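PDB 4PZU: uncharacterized protein Rv3404c/MT3512 from Mycobacterium tuberculosis, which is of unknown function but has the alpha/beta fold of a formyl transferase family member, followed by a C-terminal domain of the N-formyltransferase dimerization family. Local coordinates for residues Ile25-Asp30 with Leu81-Lys86. Residues are numbered along the deposited sequence; the frame is centred on the assembly and turned at random.
Sequences ILILTD and LSFHCK
Ile27 pairs in parallel with Leu81, and Leu28 with Ser82, joining two central strands of the mixed six-stranded sheet in this Rossmann-like alpha/beta fold, between strands 48-51 and 98-103.

Backbone hydrogen bonds set the register. Leu81 N donates to Leu26 O at 2.8 Å, nearly straight at the hydrogen (171°). Leu81 O accepts from Leu28 N in a longer bond of 3.2 Å. Leu28 O in turn takes Phe83 N at 3.0 Å. Two CA-H...O contacts add to these, from Ile27 CA to Leu81 O and from Ser82 CA to Leu28 O.

Apolar packing lies on the sheet face that carries Ile27, Thr29, Leu81 and Phe83. Ile27 CG2 meets Phe83 CE1 at 3.6 Å, an oblique approach to the ring. The other branch, Ile27 CG1, lies 4.2 Å from Leu81 CB. Helix 32-45 covers this face, with Ala34 touching both Thr29 and Phe83. On the opposite face Ser82 OG bonds to Asn101 OD1, in the next strand.

Beyond the backbone pairing, polar contacts link Thr29 and Asp30 to Phe83. With chi1 at -178°, Thr29 OG1 is directed to Phe83 O and donates to it at 2.9 Å, from above the carbonyl plane, while also bonding to Asn31 N. A water bridges the segments as well: it accepts from Asp30 N at 2.7 Å and donates to Phe83 O at 2.9 Å, giving that carbonyl oxygen two donors.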
loop_
_atom_site.group_PDB
_atom_site.type_symbol
_atom_site.label_atom_id
_atom_site.label_comp_id
_atom_site.label_asym_id
_atom_site.label_seq_id
_atom_site.Cartn_x
_atom_site.Cartn_y
_atom_site.Cartn_z
ATOM N N ILE A 25 -12.421 -4.840 -42.532
ATOM C CA ILE A 25 -12.025 -5.377 -41.215
ATOM C C ILE A 25 -13.109 -5.280 -40.146
ATOM O O ILE A 25 -13.770 -4.231 -39.980
ATOM C CB ILE A 25 -10.761 -4.678 -40.684
ATOM C CG1 ILE A 25 -9.668 -4.669 -41.775
ATOM C CG2 ILE A 25 -10.246 -5.318 -39.374
ATOM C CD1 ILE A 25 -8.417 -3.857 -41.424
ATOM N N LEU A 26 -13.256 -6.371 -39.399
ATOM C CA LEU A 26 -14.058 -6.355 -38.186
ATOM C C LEU A 26 -13.135 -6.409 -36.982
ATOM O O LEU A 26 -12.389 -7.380 -36.812
ATOM C CB LEU A 26 -15.027 -7.560 -38.151
ATOM C CG LEU A 26 -15.898 -7.768 -36.891
ATOM C CD1 LEU A 26 -16.824 -6.603 -36.552
ATOM C CD2 LEU A 26 -16.691 -9.077 -36.984
ATOM N N ILE A 27 -13.187 -5.370 -36.158
ATOM C CA ILE A 27 -12.550 -5.402 -34.843
ATOM C C ILE A 27 -13.570 -5.801 -33.782
ATOM O O ILE A 27 -14.724 -5.331 -33.790
ATOM C CB ILE A 27 -11.853 -4.062 -34.518
ATOM C CG1 ILE A 27 -10.638 -3.903 -35.464
ATOM C CG2 ILE A 27 -11.402 -4.027 -33.068
ATOM C CD1 ILE A 27 -9.959 -2.545 -35.437
ATOM N N LEU A 28 -13.164 -6.723 -32.902
ATOM C CA LEU A 28 -13.947 -7.074 -31.706
ATOM C C LEU A 28 -13.096 -6.828 -30.473
ATOM O O LEU A 28 -11.949 -7.300 -30.404
ATOM C CB LEU A 28 -14.324 -8.559 -31.722
ATOM C CG LEU A 28 -15.213 -8.955 -32.888
ATOM C CD1 LEU A 28 -15.143 -10.475 -33.102
ATOM C CD2 LEU A 28 -16.653 -8.504 -32.623
ATOM N N THR A 29 -13.636 -6.097 -29.510
ATOM C CA THR A 29 -13.005 -6.051 -28.197
ATOM C C THR A 29 -13.970 -5.583 -27.148
ATOM O O THR A 29 -14.918 -4.809 -27.452
ATOM C CB THR A 29 -11.707 -5.210 -28.190
ATOM O OG1 THR A 29 -11.130 -5.263 -26.897
ATOM C CG2 THR A 29 -11.963 -3.715 -28.559
ATOM N N ASP A 30 -13.740 -6.044 -25.921
ATOM C CA ASP A 30 -14.545 -5.634 -24.787
ATOM C C ASP A 30 -13.758 -4.668 -23.928
ATOM O O ASP A 30 -14.276 -4.076 -22.964
ATOM C CB ASP A 30 -15.003 -6.856 -23.979
ATOM C CG ASP A 30 -16.192 -7.580 -24.634
ATOM O OD1 ASP A 30 -16.582 -7.211 -25.755
ATOM O OD2 ASP A 30 -16.753 -8.524 -24.026
ATOM N N LEU A 81 -10.095 -8.937 -36.475
ATOM C CA LEU A 81 -8.983 -8.573 -35.615
ATOM C C LEU A 81 -9.539 -8.324 -34.202
ATOM O O LEU A 81 -10.273 -7.364 -33.992
ATOM C CB LEU A 81 -8.262 -7.319 -36.190
ATOM C CG LEU A 81 -7.121 -6.700 -35.362
ATOM C CD1 LEU A 81 -6.061 -7.760 -35.172
ATOM C CD2 LEU A 81 -6.529 -5.435 -36.013
ATOM N N SER A 82 -9.228 -9.197 -33.246
ATOM C CA SER A 82 -9.759 -9.018 -31.891
ATOM C C SER A 82 -8.685 -8.519 -30.961
ATOM O O SER A 82 -7.489 -8.711 -31.221
ATOM C CB SER A 82 -10.354 -10.337 -31.368
ATOM O OG SER A 82 -9.344 -11.327 -31.328
ATOM N N PHE A 83 -9.091 -7.886 -29.862
ATOM C CA PHE A 83 -8.129 -7.416 -28.869
ATOM C C PHE A 83 -8.535 -7.981 -27.501
ATOM O O PHE A 83 -9.691 -7.792 -27.102
ATOM C CB PHE A 83 -8.167 -5.875 -28.778
ATOM C CG PHE A 83 -7.626 -5.159 -30.002
ATOM C CD1 PHE A 83 -8.363 -5.106 -31.181
ATOM C CD2 PHE A 83 -6.370 -4.531 -29.962
ATOM C CE1 PHE A 83 -7.866 -4.459 -32.287
ATOM C CE2 PHE A 83 -5.860 -3.876 -31.094
ATOM C CZ PHE A 83 -6.606 -3.844 -32.259
ATOM N N HIS A 84 -7.600 -8.642 -26.796
ATOM C CA HIS A 84 -7.840 -9.168 -25.447
ATOM C C HIS A 84 -8.979 -10.206 -25.435
ATOM O O HIS A 84 -9.705 -10.338 -24.454
ATOM C CB HIS A 84 -8.170 -8.050 -24.410
ATOM C CG HIS A 84 -7.200 -6.914 -24.393
ATOM N ND1 HIS A 84 -7.114 -6.025 -23.339
ATOM C CD2 HIS A 84 -6.291 -6.503 -25.309
ATOM C CE1 HIS A 84 -6.177 -5.136 -23.593
ATOM N NE2 HIS A 84 -5.662 -5.401 -24.788
ATOM N N CYS A 85 -9.113 -10.962 -26.512
ATOM C CA CYS A 85 -10.267 -11.825 -26.656
ATOM C C CYS A 85 -10.131 -12.972 -25.651
ATOM O O CYS A 85 -9.016 -13.520 -25.455
ATOM C CB CYS A 85 -10.350 -12.316 -28.070
ATOM S SG CYS A 85 -11.657 -13.540 -28.287
ATOM N N LYS A 86 -11.223 -13.250 -24.937
ATOM C CA LYS A 86 -11.206 -14.284 -23.885
ATOM C C LYS A 86 -12.022 -15.518 -24.223
ATOM O O LYS A 86 -11.829 -16.560 -23.607
ATOM C CB LYS A 86 -11.631 -13.720 -22.531
ATOM C CG LYS A 86 -10.480 -13.105 -21.767
ATOM C CD LYS A 86 -11.025 -12.094 -20.794
ATOM C CE LYS A 86 -9.937 -11.125 -20.372
ATOM N NZ LYS A 86 -9.745 -10.011 -21.354
HETATM O O HOH W 1 -12.046 -8.119 -25.402
#